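Local atomic coordinates of 2',5'-phosphodiesterase 12 (Homo sapiens, PDB entry 4Z0V), a protein that belongs to the endonuclease/exonuclease/phosphatase family and joins a DNase I-like, magnesium-binding domain to a smaller N-terminal domain. Residues A[130-135]-A[180-185]; A[213-218]-A[283-288]; A[18-23]-A[159-164]; A[407-412]-A[429-434]. One frame throughout, in Å; residues are numbered along the deposited sequence. Where two conformers were deposited one is given.

Contact 1: residues A[130-135]-A[180-185]; sequences SYNILA and LQEVDR. With MG (magnesium ion), chain B.
Through its carboxylate, Glu182 meets the Asn132 amide and Ala135 N, and it also binds a magnesium ion. OE2 holds the metal at 2.0 Å, and five waters fill the other coordination positions. The same OE2 accepts a hydrogen bond from Asn132 ND2, which comes from 51° above the carboxylate plane, while the oxygen lies in the amide plane. OE1 takes the nearly straight bond from Ala135 N (2.9 Å) on its anti side and is met by water 3 of the metal shell. Asn132 OD1 accepts from Leu134 N in an Asx turn and from metal-bound water 2; ND2 also bonds to Asp327.

The backbones pair as parallel strands, Gln181 N bonding to Tyr131 O and Ile133 N to Gln181 O. The metal site forms where Asn132 ends its strand and Glu182 sits at a corner in strand 177-184, in one of the two sheets of the DNase I-like fold. Gln181, bent at chi2 (82°), folds its amide back toward Ser130: NE2 bonds mainly to Asn285 OD1 and only weakly to Ser130 OG, and water 1 links OE1 to that hydroxyl.

Apolar contact is lighter: Leu180 CD2 meets Tyr131 CB at 3.7 Å, and Ile133 CD1 meets Val183 CG2.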
loop_
_atom_site.group_PDB
_atom_site.type_symbol
_atom_site.label_atom_id
_atom_site.label_comp_id
_atom_site.label_asym_id
_atom_site.label_seq_id
_atom_site.Cartn_x
_atom_site.Cartn_y
_atom_site.Cartn_z
ATOM N N SER A 130 -5.382 -2.663 0.895
ATOM C CA SER A 130 -5.069 -2.007 -0.397
ATOM C C SER A 130 -5.208 -0.532 -0.156
ATOM O O SER A 130 -6.256 -0.085 0.341
ATOM C CB SER A 130 -5.949 -2.483 -1.553
ATOM O OG SER A 130 -5.522 -1.848 -2.756
ATOM N N TYR A 131 -4.148 0.245 -0.474
ATOM C CA TYR A 131 -4.212 1.672 -0.125
ATOM C C TYR A 131 -3.376 2.534 -1.049
ATOM O O TYR A 131 -2.184 2.293 -1.175
ATOM C CB TYR A 131 -3.650 1.790 1.309
ATOM C CG TYR A 131 -3.818 3.081 2.087
ATOM C CD1 TYR A 131 -4.733 4.057 1.679
ATOM C CD2 TYR A 131 -3.161 3.271 3.308
ATOM C CE1 TYR A 131 -4.985 5.183 2.467
ATOM C CE2 TYR A 131 -3.390 4.405 4.090
ATOM C CZ TYR A 131 -4.321 5.347 3.677
ATOM O OH TYR A 131 -4.578 6.437 4.479
ATOM N N ASN A 132 -3.994 3.563 -1.652
ATOM C CA ASN A 132 -3.270 4.538 -2.468
ATOM C C ASN A 132 -2.909 5.622 -1.454
ATOM O O ASN A 132 -3.811 6.268 -0.907
ATOM C CB ASN A 132 -4.132 5.038 -3.657
ATOM C CG ASN A 132 -3.474 6.170 -4.428
ATOM O OD1 ASN A 132 -2.807 7.036 -3.836
ATOM N ND2 ASN A 132 -3.673 6.211 -5.768
ATOM N N ILE A 133 -1.627 5.756 -1.148
ATOM C CA ILE A 133 -1.162 6.595 -0.026
ATOM C C ILE A 133 -0.815 8.034 -0.419
ATOM O O ILE A 133 -0.383 8.789 0.468
ATOM C CB ILE A 133 0.016 5.924 0.746
ATOM C CG1 ILE A 133 1.259 5.692 -0.176
ATOM C CG2 ILE A 133 -0.483 4.600 1.420
ATOM C CD1 ILE A 133 2.575 5.341 0.629
ATOM N N LEU A 134 -1.101 8.432 -1.679
ATOM C CA LEU A 134 -0.907 9.803 -2.224
ATOM C C LEU A 134 0.575 10.188 -2.223
ATOM O O LEU A 134 1.182 10.518 -1.177
ATOM C CB LEU A 134 -1.767 10.823 -1.427
ATOM C CG LEU A 134 -1.599 12.331 -1.735
ATOM C CD1 LEU A 134 -1.802 12.625 -3.221
ATOM C CD2 LEU A 134 -2.553 13.153 -0.865
ATOM N N ALA A 135 1.167 10.161 -3.428
ATOM C CA ALA A 135 2.586 10.395 -3.545
ATOM C C ALA A 135 2.958 11.852 -3.285
ATOM O O ALA A 135 2.283 12.792 -3.743
ATOM C CB ALA A 135 3.094 9.962 -4.909
ATOM N N LEU A 180 0.161 -1.345 -1.756
ATOM C CA LEU A 180 0.112 0.099 -1.768
ATOM C C LEU A 180 0.360 0.668 -3.141
ATOM O O LEU A 180 1.157 0.115 -3.898
ATOM C CB LEU A 180 1.198 0.640 -0.822
ATOM C CG LEU A 180 1.187 0.157 0.636
ATOM C CD1 LEU A 180 2.349 0.779 1.404
ATOM C CD2 LEU A 180 -0.137 0.539 1.332
ATOM N N GLN A 181 -0.247 1.819 -3.414
ATOM C CA GLN A 181 -0.042 2.557 -4.651
ATOM C C GLN A 181 0.404 3.958 -4.307
ATOM O O GLN A 181 0.208 4.413 -3.173
ATOM C CB GLN A 181 -1.290 2.594 -5.539
ATOM C CG GLN A 181 -1.917 1.203 -5.799
ATOM C CD GLN A 181 -2.812 0.759 -4.664
ATOM O OE1 GLN A 181 -3.495 1.562 -4.035
ATOM N NE2 GLN A 181 -2.820 -0.529 -4.364
ATOM N N GLU A 182 1.063 4.624 -5.266
ATOM C CA GLU A 182 1.583 5.995 -5.120
ATOM C C GLU A 182 2.610 6.068 -3.987
ATOM O O GLU A 182 2.601 6.990 -3.144
ATOM C CB GLU A 182 0.451 7.025 -4.955
ATOM C CG GLU A 182 -0.266 7.282 -6.277
ATOM C CD GLU A 182 -1.070 8.564 -6.280
ATOM O OE1 GLU A 182 -0.611 9.554 -5.672
ATOM O OE2 GLU A 182 -2.152 8.589 -6.901
ATOM N N VAL A 183 3.514 5.096 -4.000
ATOM C CA VAL A 183 4.610 5.036 -3.040
ATOM C C VAL A 183 5.815 5.727 -3.650
ATOM O O VAL A 183 6.374 5.225 -4.628
ATOM C CB VAL A 183 4.950 3.557 -2.668
ATOM C CG1 VAL A 183 6.138 3.489 -1.682
ATOM C CG2 VAL A 183 3.728 2.822 -2.102
ATOM N N ASP A 184 6.292 6.792 -3.023
ATOM C CA ASP A 184 7.518 7.448 -3.520
ATOM C C ASP A 184 8.725 6.597 -3.165
ATOM O O ASP A 184 8.683 5.851 -2.173
ATOM C CB ASP A 184 7.689 8.848 -2.889
ATOM C CG ASP A 184 6.533 9.791 -3.097
ATOM O OD1 ASP A 184 5.683 9.916 -2.163
ATOM O OD2 ASP A 184 6.536 10.507 -4.122
ATOM N N ARG A 185 9.808 6.710 -3.971
ATOM C CA ARG A 185 11.026 5.940 -3.725
ATOM C C ARG A 185 11.524 6.131 -2.278
ATOM O O ARG A 185 11.756 5.131 -1.596
ATOM C CB ARG A 185 12.145 6.275 -4.740
ATOM C CG ARG A 185 13.416 5.452 -4.490
ATOM C CD ARG A 185 14.567 5.742 -5.449
ATOM N NE ARG A 185 14.319 5.288 -6.823
ATOM C CZ ARG A 185 14.346 4.019 -7.225
ATOM N NH1 ARG A 185 14.574 3.043 -6.354
ATOM N NH2 ARG A 185 14.120 3.716 -8.492
HETATM MG MG MG B . -3.613 9.967 -6.746
HETATM O O HOH W 1 -6.048 0.864 -3.071
HETATM O O HOH W 2 -3.745 9.574 -4.676
HETATM O O HOH W 3 -2.190 11.509 -6.617
HETATM O O HOH W 4 -3.498 10.367 -8.833
HETATM O O HOH W 5 -5.162 8.741 -7.172
HETATM O O HOH W 6 -5.100 11.496 -6.539
#

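Contact 2: residues A[213-218]-A[283-288]; sequences LATFYR and VANTHL
Strands 213-218 and 283-287 run in roughly opposite directions, 154° between their axes, and approach to 7.4 Å, too far for backbone pairing, so that side chains bridge the gap. Leu213 reaches furthest along the opposing strand. With CG turned away from the carbonyl carbon (chi1 -54°) and beside the backbone N, its two methyls lie along one side of the chain: CD1 is 3.3 Å from Asn285 O, and CD2, farther on, is 4.0 Å from His287 CB. The backbone N of His287, near that second methyl, is buried without a polar partner in the model.

Asn285 points back in the other direction. Its CG stands anti to the backbone N (chi1 -178°), which carries the amide past Leu213 and Ala214 toward strand 177-184. ND2 comes within 3.1 Å of Ala214 O, but the angle is too poor for a hydrogen bond; this amide nitrogen instead bonds to Leu180 O and Gln267, while OD1 is taken by Gln181. Beside it the Thr215 side chain slides past in the opposite direction, with OG1 3.8 Å from Asn285 CB. Thr215 OG1 accepts from water 7 at 2.8 Å, and the same water donates to Val283 O, a water-mediated bridge between the strands; the hydroxyl also bonds to Gln267. The apolar end is closed by Thr215 CG2 against Val283 CG1, 4.0 Å apart.

The two strands belong to different sheets, packed face against face with apolar and amide side chains and a water between them: the two-sheet core of the alpha/beta sandwich characteristic of the DNase I-like fold.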
loop_
_atom_site.group_PDB
_atom_site.type_symbol
_atom_site.label_atom_id
_atom_site.label_comp_id
_atom_site.label_asym_id
_atom_site.label_seq_id
_atom_site.Cartn_x
_atom_site.Cartn_y
_atom_site.Cartn_z
ATOM N N LEU A 213 4.484 1.100 -6.924
ATOM C CA LEU A 213 3.756 0.120 -6.167
ATOM C C LEU A 213 4.625 -0.566 -5.145
ATOM O O LEU A 213 5.782 -0.866 -5.439
ATOM C CB LEU A 213 3.228 -0.950 -7.132
ATOM C CG LEU A 213 2.392 -0.513 -8.358
ATOM C CD1 LEU A 213 2.076 -1.762 -9.204
ATOM C CD2 LEU A 213 1.085 0.165 -7.919
ATOM N N ALA A 214 4.026 -0.918 -3.991
ATOM C CA ALA A 214 4.726 -1.755 -3.011
ATOM C C ALA A 214 3.806 -2.853 -2.494
ATOM O O ALA A 214 2.592 -2.643 -2.355
ATOM C CB ALA A 214 5.248 -0.923 -1.846
ATOM N N THR A 215 4.393 -4.026 -2.185
ATOM C CA THR A 215 3.645 -5.131 -1.556
ATOM C C THR A 215 4.463 -5.556 -0.354
ATOM O O THR A 215 5.651 -5.811 -0.495
ATOM C CB THR A 215 3.370 -6.300 -2.548
ATOM O OG1 THR A 215 2.536 -5.843 -3.615
ATOM C CG2 THR A 215 2.662 -7.501 -1.882
ATOM N N PHE A 216 3.835 -5.611 0.806
ATOM C CA PHE A 216 4.456 -6.053 2.061
ATOM C C PHE A 216 3.770 -7.320 2.525
ATOM O O PHE A 216 2.581 -7.466 2.319
ATOM C CB PHE A 216 4.373 -4.979 3.144
ATOM C CG PHE A 216 5.339 -3.844 2.923
ATOM C CD1 PHE A 216 4.986 -2.747 2.128
ATOM C CD2 PHE A 216 6.580 -3.831 3.568
ATOM C CE1 PHE A 216 5.882 -1.691 1.932
ATOM C CE2 PHE A 216 7.482 -2.775 3.365
ATOM C CZ PHE A 216 7.128 -1.723 2.534
ATOM N N TYR A 217 4.521 -8.253 3.111
ATOM C CA TYR A 217 3.919 -9.504 3.556
ATOM C C TYR A 217 4.475 -9.855 4.916
ATOM O O TYR A 217 5.650 -9.604 5.173
ATOM C CB TYR A 217 4.152 -10.644 2.531
ATOM C CG TYR A 217 5.604 -10.784 2.112
ATOM C CD1 TYR A 217 6.132 -10.008 1.081
ATOM C CD2 TYR A 217 6.466 -11.637 2.794
ATOM C CE1 TYR A 217 7.489 -10.054 0.764
ATOM C CE2 TYR A 217 7.819 -11.710 2.465
ATOM C CZ TYR A 217 8.326 -10.913 1.455
ATOM O OH TYR A 217 9.657 -11.007 1.122
ATOM N N ARG A 218 3.625 -10.432 5.795
ATOM C CA ARG A 218 4.044 -10.790 7.147
ATOM C C ARG A 218 4.909 -12.034 7.117
ATOM O O ARG A 218 4.437 -13.098 6.707
ATOM C CB ARG A 218 2.822 -10.982 8.030
ATOM C CG ARG A 218 3.189 -11.366 9.465
ATOM C CD ARG A 218 1.956 -11.356 10.372
ATOM N NE ARG A 218 1.376 -10.017 10.437
ATOM C CZ ARG A 218 1.868 -9.021 11.174
ATOM N NH1 ARG A 218 2.903 -9.230 11.984
ATOM N NH2 ARG A 218 1.319 -7.818 11.121
ATOM N N VAL A 283 -0.141 -12.690 -5.342
ATOM C CA VAL A 283 -0.626 -11.358 -4.929
ATOM C C VAL A 283 -0.273 -10.342 -6.005
ATOM O O VAL A 283 0.918 -10.106 -6.269
ATOM C CB VAL A 283 -0.033 -10.922 -3.555
ATOM C CG1 VAL A 283 -0.522 -9.518 -3.188
ATOM C CG2 VAL A 283 -0.398 -11.931 -2.459
ATOM N N ALA A 284 -1.310 -9.764 -6.639
ATOM C CA ALA A 284 -1.094 -8.795 -7.686
ATOM C C ALA A 284 -1.559 -7.427 -7.192
ATOM O O ALA A 284 -2.480 -7.327 -6.363
ATOM C CB ALA A 284 -1.819 -9.219 -8.966
ATOM N N ASN A 285 -0.838 -6.379 -7.629
ATOM C CA ASN A 285 -1.086 -4.997 -7.220
ATOM C C ASN A 285 -0.916 -4.095 -8.402
ATOM O O ASN A 285 0.016 -4.296 -9.193
ATOM C CB ASN A 285 -0.091 -4.611 -6.095
ATOM C CG ASN A 285 -0.235 -3.215 -5.523
ATOM O OD1 ASN A 285 -1.315 -2.592 -5.553
ATOM N ND2 ASN A 285 0.845 -2.695 -4.930
ATOM N N THR A 286 -1.826 -3.130 -8.581
ATOM C CA THR A 286 -1.681 -2.215 -9.721
ATOM C C THR A 286 -2.289 -0.850 -9.432
ATOM O O THR A 286 -2.940 -0.634 -8.411
ATOM C CB THR A 286 -2.343 -2.822 -11.010
ATOM O OG1 THR A 286 -1.875 -2.105 -12.161
ATOM C CG2 THR A 286 -3.896 -2.771 -10.974
ATOM N N HIS A 287 -2.010 0.089 -10.342
ATOM C CA HIS A 287 -2.576 1.433 -10.358
ATOM C C HIS A 287 -2.874 1.701 -11.823
ATOM O O HIS A 287 -1.935 1.889 -12.603
ATOM C CB HIS A 287 -1.581 2.448 -9.752
ATOM C CG HIS A 287 -2.174 3.811 -9.527
ATOM N ND1 HIS A 287 -1.409 4.840 -8.994
ATOM C CD2 HIS A 287 -3.422 4.282 -9.783
ATOM C CE1 HIS A 287 -2.207 5.900 -8.937
ATOM N NE2 HIS A 287 -3.431 5.619 -9.390
ATOM N N LEU A 288 -4.165 1.569 -12.230
ATOM C CA LEU A 288 -4.487 1.669 -13.646
ATOM C C LEU A 288 -4.534 3.116 -14.074
ATOM O O LEU A 288 -4.551 4.005 -13.230
ATOM C CB LEU A 288 -5.812 0.985 -13.990
ATOM C CG LEU A 288 -5.905 -0.534 -13.760
ATOM C CD1 LEU A 288 -7.241 -1.076 -14.297
ATOM C CD2 LEU A 288 -4.724 -1.304 -14.397
HETATM O O HOH W 7 2.662 -8.044 -5.348
#

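Contact 3: residues A[18-23]-A[159-164]; sequences YIMAGF and LDYRQN
Residues 18-23 run as an irregular chain ending in a type II beta turn from Met20 to Phe23, and come up against the first turns of helix 159-172; the CA atoms of Tyr18 and Asp160 are 6.2 Å apart. One turn on from Asp160, Asn164 packs its side chain against Tyr18, Met20 and Phe23. ND2 makes a weak bond to Tyr18 O, while OD1 lies against carbon, 3.4 Å from Phe23 CB and 3.5 Å from Met20 CE. Water 9 also touches this oxygen at 2.8 Å and accepts from Met20 N.

The Met20 chain, bent at chi3 (-61°), lays CE over the centre of the Phe23 ring. Met20 SD lies obliquely to the Tyr161 ring, 5.1 Å from its centroid, a Met-aromatic contact. Tyr18 OH reaches the edge of that same ring, 3.7 Å from Tyr161 CD2, and the Tyr18 ring meets Asp160 CB at its own edge. Phe23 presents its ring edge to Asn164 O.

Further along the helix, Lys168 makes a cation-pi contact with Phe23 and bonds to Gly22 O, and Leu165 packs on Met20 and Phe23. Helix 159-172 presents one side to this loop between strands 9-14 and 28-32 of the N-terminal domain, while Gln163 turns to helix 185-198.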
loop_
_atom_site.group_PDB
_atom_site.type_symbol
_atom_site.label_atom_id
_atom_site.label_comp_id
_atom_site.label_asym_id
_atom_site.label_seq_id
_atom_site.Cartn_x
_atom_site.Cartn_y
_atom_site.Cartn_z
ATOM N N TYR A 18 9.987 14.102 12.605
ATOM C CA TYR A 18 8.725 14.493 13.190
ATOM C C TYR A 18 8.299 13.367 14.126
ATOM O O TYR A 18 8.163 12.230 13.690
ATOM C CB TYR A 18 7.707 14.725 12.052
ATOM C CG TYR A 18 6.540 15.642 12.353
ATOM C CD1 TYR A 18 6.056 16.525 11.392
ATOM C CD2 TYR A 18 5.861 15.569 13.566
ATOM C CE1 TYR A 18 4.979 17.370 11.663
ATOM C CE2 TYR A 18 4.791 16.413 13.849
ATOM C CZ TYR A 18 4.345 17.303 12.893
ATOM O OH TYR A 18 3.275 18.114 13.182
ATOM N N ILE A 19 8.201 13.663 15.425
ATOM C CA ILE A 19 7.810 12.677 16.419
ATOM C C ILE A 19 6.562 13.209 17.127
ATOM O O ILE A 19 6.601 14.326 17.649
ATOM C CB ILE A 19 8.988 12.383 17.392
ATOM C CG1 ILE A 19 10.120 11.625 16.656
ATOM C CG2 ILE A 19 8.481 11.605 18.619
ATOM C CD1 ILE A 19 11.410 11.503 17.415
ATOM N N MET A 20 5.472 12.407 17.161
ATOM C CA MET A 20 4.229 12.812 17.820
ATOM C C MET A 20 3.814 11.859 18.898
ATOM O O MET A 20 3.959 10.638 18.742
ATOM C CB MET A 20 3.065 12.913 16.814
ATOM C CG MET A 20 3.275 13.959 15.793
ATOM S SD MET A 20 1.883 14.123 14.652
ATOM C CE MET A 20 1.861 12.665 13.989
ATOM N N ALA A 21 3.206 12.400 19.965
ATOM C CA ALA A 21 2.661 11.583 21.050
ATOM C C ALA A 21 1.589 10.643 20.498
ATOM O O ALA A 21 0.753 11.095 19.725
ATOM C CB ALA A 21 2.055 12.484 22.115
ATOM N N GLY A 22 1.655 9.363 20.848
ATOM C CA GLY A 22 0.691 8.368 20.378
ATOM C C GLY A 22 0.956 7.808 18.997
ATOM O O GLY A 22 0.183 6.962 18.518
ATOM N N PHE A 23 2.079 8.215 18.375
ATOM C CA PHE A 23 2.488 7.761 17.032
ATOM C C PHE A 23 3.796 7.017 17.158
ATOM O O PHE A 23 4.729 7.533 17.787
ATOM C CB PHE A 23 2.606 8.923 16.030
ATOM C CG PHE A 23 1.250 9.437 15.613
ATOM C CD1 PHE A 23 0.472 10.190 16.489
ATOM C CD2 PHE A 23 0.711 9.095 14.374
ATOM C CE1 PHE A 23 -0.802 10.619 16.124
ATOM C CE2 PHE A 23 -0.564 9.535 14.006
ATOM C CZ PHE A 23 -1.323 10.264 14.894
ATOM N N LEU A 159 5.013 15.720 3.660
ATOM C CA LEU A 159 5.375 14.313 3.717
ATOM C C LEU A 159 5.621 13.768 5.136
ATOM O O LEU A 159 5.073 12.707 5.462
ATOM C CB LEU A 159 6.586 13.986 2.815
ATOM C CG LEU A 159 6.837 12.463 2.589
ATOM C CD1 LEU A 159 5.556 11.725 2.128
ATOM C CD2 LEU A 159 7.959 12.237 1.606
ATOM N N ASP A 160 6.406 14.462 5.956
ATOM C CA ASP A 160 6.746 13.998 7.300
ATOM C C ASP A 160 5.486 13.806 8.179
ATOM O O ASP A 160 5.388 12.795 8.875
ATOM C CB ASP A 160 7.751 14.942 7.980
ATOM C CG ASP A 160 9.168 14.888 7.403
ATOM O OD1 ASP A 160 9.602 13.787 6.976
ATOM O OD2 ASP A 160 9.855 15.936 7.413
ATOM N N TYR A 161 4.502 14.722 8.080
ATOM C CA TYR A 161 3.256 14.590 8.825
ATOM C C TYR A 161 2.459 13.355 8.338
ATOM O O TYR A 161 2.055 12.488 9.141
ATOM C CB TYR A 161 2.406 15.873 8.675
ATOM C CG TYR A 161 1.138 15.831 9.501
ATOM C CD1 TYR A 161 -0.056 15.351 8.963
ATOM C CD2 TYR A 161 1.128 16.274 10.820
ATOM C CE1 TYR A 161 -1.233 15.324 9.716
ATOM C CE2 TYR A 161 -0.049 16.280 11.575
ATOM C CZ TYR A 161 -1.232 15.825 11.011
ATOM O OH TYR A 161 -2.386 15.832 11.765
ATOM N N ARG A 162 2.177 13.308 7.027
ATOM C CA ARG A 162 1.404 12.199 6.436
ATOM C C ARG A 162 2.065 10.833 6.711
ATOM O O ARG A 162 1.351 9.868 6.972
ATOM C CB ARG A 162 1.224 12.412 4.939
ATOM C CG ARG A 162 0.306 13.598 4.673
ATOM C CD ARG A 162 -0.338 13.597 3.288
ATOM N NE ARG A 162 0.671 13.576 2.241
ATOM C CZ ARG A 162 0.869 12.574 1.396
ATOM N NH1 ARG A 162 1.802 12.664 0.462
ATOM N NH2 ARG A 162 0.129 11.469 1.477
ATOM N N GLN A 163 3.399 10.749 6.645
ATOM C CA GLN A 163 4.082 9.471 6.906
ATOM C C GLN A 163 3.891 9.034 8.317
ATOM O O GLN A 163 3.716 7.834 8.547
ATOM C CB GLN A 163 5.578 9.503 6.570
ATOM C CG GLN A 163 5.836 9.508 5.076
ATOM C CD GLN A 163 5.016 8.510 4.293
ATOM O OE1 GLN A 163 4.289 8.874 3.362
ATOM N NE2 GLN A 163 5.123 7.233 4.629
ATOM N N ASN A 164 3.887 9.972 9.277
ATOM C CA ASN A 164 3.636 9.545 10.657
ATOM C C ASN A 164 2.262 8.863 10.786
ATOM O O ASN A 164 2.140 7.785 11.384
ATOM C CB ASN A 164 3.733 10.725 11.595
ATOM C CG ASN A 164 4.839 10.579 12.593
ATOM O OD1 ASN A 164 4.598 10.420 13.787
ATOM N ND2 ASN A 164 6.072 10.600 12.128
HETATM O O HOH W 8 10.188 12.419 9.615
HETATM O O HOH W 9 5.869 9.736 16.235
#

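Contact 4: residues A[407-412]-A[429-434]; sequences IPLPSH and DHIALV
Ile407 and Val434 meet where the chain leaves strand 401-406, and the Ile407 side chain can be traced outward atom by atom. CB sits 3.8 Å from Val434 CB and is also near Val434 O. CG1, set beside the backbone N by chi1 -70°, passes Val434 CG1 at 3.9 Å. Turned back by chi2 of 66°, CD1 ends 3.5 Å from Val434 O, so the branch wraps round the carbonyl that its own backbone uses: Ile407 N donates to Val434 O (3.0 Å). Water 10 continues the pairing, accepting from Val434 N and donating to Ile407 O.

These segments lie at the margin of a mixed sheet in the DNase I-like domain, where 401-406 is an edge strand and 433-439 its antiparallel neighbour. Past Ile407 the chains separate, and side chains span the gap. Leu409 brings CG to 3.9 Å from Ile431 CG2, with CD1 reaching toward Leu433 CD2. CD of the Pro410 ring presses on the Ile431 CG2 methyl at 3.4 Å, tighter than usual for two carbons. Arg113 of helix 110-113 packs on Leu409, Pro410 and Ile431, and its guanidinium bonds to Pro408 O and Ala432 O.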
loop_
_atom_site.group_PDB
_atom_site.type_symbol
_atom_site.label_atom_id
_atom_site.label_comp_id
_atom_site.label_asym_id
_atom_site.label_seq_id
_atom_site.Cartn_x
_atom_site.Cartn_y
_atom_site.Cartn_z
ATOM N N ILE A 407 -13.288 -4.490 7.334
ATOM C CA ILE A 407 -13.017 -3.435 8.312
ATOM C C ILE A 407 -13.752 -2.202 7.759
ATOM O O ILE A 407 -13.457 -1.764 6.633
ATOM C CB ILE A 407 -11.499 -3.215 8.520
ATOM C CG1 ILE A 407 -10.812 -4.396 9.262
ATOM C CG2 ILE A 407 -11.258 -1.905 9.298
ATOM C CD1 ILE A 407 -10.731 -5.797 8.592
ATOM N N PRO A 408 -14.772 -1.684 8.469
ATOM C CA PRO A 408 -15.572 -0.590 7.898
ATOM C C PRO A 408 -14.768 0.643 7.573
ATOM O O PRO A 408 -13.847 1.000 8.303
ATOM C CB PRO A 408 -16.594 -0.268 9.003
ATOM C CG PRO A 408 -16.035 -0.829 10.236
ATOM C CD PRO A 408 -15.263 -2.056 9.812
ATOM N N LEU A 409 -15.171 1.315 6.497
ATOM C CA LEU A 409 -14.555 2.571 6.101
ATOM C C LEU A 409 -14.938 3.646 7.110
ATOM O O LEU A 409 -15.965 3.486 7.792
ATOM C CB LEU A 409 -15.014 2.943 4.675
ATOM C CG LEU A 409 -14.154 2.294 3.568
ATOM C CD1 LEU A 409 -14.470 0.794 3.422
ATOM C CD2 LEU A 409 -14.397 2.971 2.247
ATOM N N PRO A 410 -14.159 4.741 7.241
ATOM C CA PRO A 410 -14.577 5.817 8.161
ATOM C C PRO A 410 -15.973 6.321 7.814
ATOM O O PRO A 410 -16.398 6.220 6.647
ATOM C CB PRO A 410 -13.551 6.938 7.889
ATOM C CG PRO A 410 -12.360 6.249 7.331
ATOM C CD PRO A 410 -12.924 5.105 6.509
ATOM N N SER A 411 -16.687 6.867 8.799
ATOM C CA SER A 411 -18.034 7.402 8.506
ATOM C C SER A 411 -17.955 8.641 7.602
ATOM O O SER A 411 -16.924 9.316 7.543
ATOM C CB SER A 411 -18.739 7.780 9.806
ATOM O OG SER A 411 -18.087 8.927 10.334
ATOM N N HIS A 412 -19.074 8.995 6.964
ATOM C CA HIS A 412 -19.126 10.182 6.132
ATOM C C HIS A 412 -18.848 11.435 6.992
ATOM O O HIS A 412 -18.220 12.370 6.508
ATOM C CB HIS A 412 -20.480 10.266 5.403
ATOM C CG HIS A 412 -20.526 11.351 4.375
ATOM N ND1 HIS A 412 -19.776 11.274 3.212
ATOM C CD2 HIS A 412 -21.197 12.528 4.386
ATOM C CE1 HIS A 412 -20.021 12.391 2.545
ATOM N NE2 HIS A 412 -20.861 13.183 3.217
ATOM N N ASP A 429 -5.790 11.057 -0.162
ATOM C CA ASP A 429 -7.079 11.425 -0.742
ATOM C C ASP A 429 -7.910 10.143 -0.947
ATOM O O ASP A 429 -9.087 10.216 -1.282
ATOM C CB ASP A 429 -6.928 12.235 -2.041
ATOM C CG ASP A 429 -6.074 11.645 -3.144
ATOM O OD1 ASP A 429 -5.246 10.761 -2.853
ATOM O OD2 ASP A 429 -6.112 12.179 -4.258
ATOM N N HIS A 430 -7.292 8.964 -0.729
ATOM C CA HIS A 430 -7.978 7.669 -0.774
ATOM C C HIS A 430 -8.141 7.119 0.633
ATOM O O HIS A 430 -7.476 7.571 1.559
ATOM C CB HIS A 430 -7.205 6.659 -1.633
ATOM C CG HIS A 430 -7.237 6.936 -3.100
ATOM N ND1 HIS A 430 -7.920 6.099 -3.978
ATOM C CD2 HIS A 430 -6.615 7.900 -3.809
ATOM C CE1 HIS A 430 -7.720 6.603 -5.190
ATOM N NE2 HIS A 430 -6.942 7.689 -5.141
ATOM N N ILE A 431 -9.000 6.110 0.783
ATOM C CA ILE A 431 -9.252 5.427 2.046
ATOM C C ILE A 431 -8.760 3.998 1.906
ATOM O O ILE A 431 -9.101 3.333 0.921
ATOM C CB ILE A 431 -10.754 5.500 2.370
ATOM C CG1 ILE A 431 -11.237 6.969 2.457
ATOM C CG2 ILE A 431 -11.071 4.708 3.636
ATOM C CD1 ILE A 431 -12.798 7.121 2.522
ATOM N N ALA A 432 -7.974 3.520 2.876
ATOM C CA ALA A 432 -7.461 2.161 2.857
ATOM C C ALA A 432 -8.569 1.155 2.908
ATOM O O ALA A 432 -9.548 1.329 3.667
ATOM C CB ALA A 432 -6.528 1.927 4.055
ATOM N N LEU A 433 -8.448 0.119 2.078
ATOM C CA LEU A 433 -9.364 -1.036 2.161
ATOM C C LEU A 433 -8.711 -2.083 2.998
ATOM O O LEU A 433 -7.534 -2.358 2.806
ATOM C CB LEU A 433 -9.686 -1.619 0.791
ATOM C CG LEU A 433 -10.434 -0.750 -0.174
ATOM C CD1 LEU A 433 -10.638 -1.521 -1.444
ATOM C CD2 LEU A 433 -11.778 -0.289 0.407
ATOM N N VAL A 434 -9.426 -2.635 3.978
ATOM C CA VAL A 434 -8.860 -3.667 4.866
ATOM C C VAL A 434 -9.898 -4.754 5.037
ATOM O O VAL A 434 -11.051 -4.450 5.369
ATOM C CB VAL A 434 -8.448 -3.091 6.251
ATOM C CG1 VAL A 434 -7.649 -4.123 7.074
ATOM C CG2 VAL A 434 -7.675 -1.782 6.123
HETATM O O HOH W 10 -12.322 -1.769 4.157
#

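In the fold
Contact 1 is the meeting point of the set, because contacts 2, 3 and 4 all touch it. Its centre lies 10 Å from that of contact 2: Gln181 NE2 and Asn285 OD1 (2.8 Å) join the two, His287 CE1 comes 3.4 Å from Glu182 OE2, and the His287 side chain lies about 5 Å from the magnesium ion. Toward contact 3, Arg162 of helix 159-172, which faces the N-terminal domain, bonds to Ile133 O and Leu134 O. Contact 4 joins through Ser130 O and Leu433 N, adjacent strands of one sheet, although Ile431 stays about 12 Å from the metal. Contacts 2 and 3, with centres 24 Å apart, do not touch.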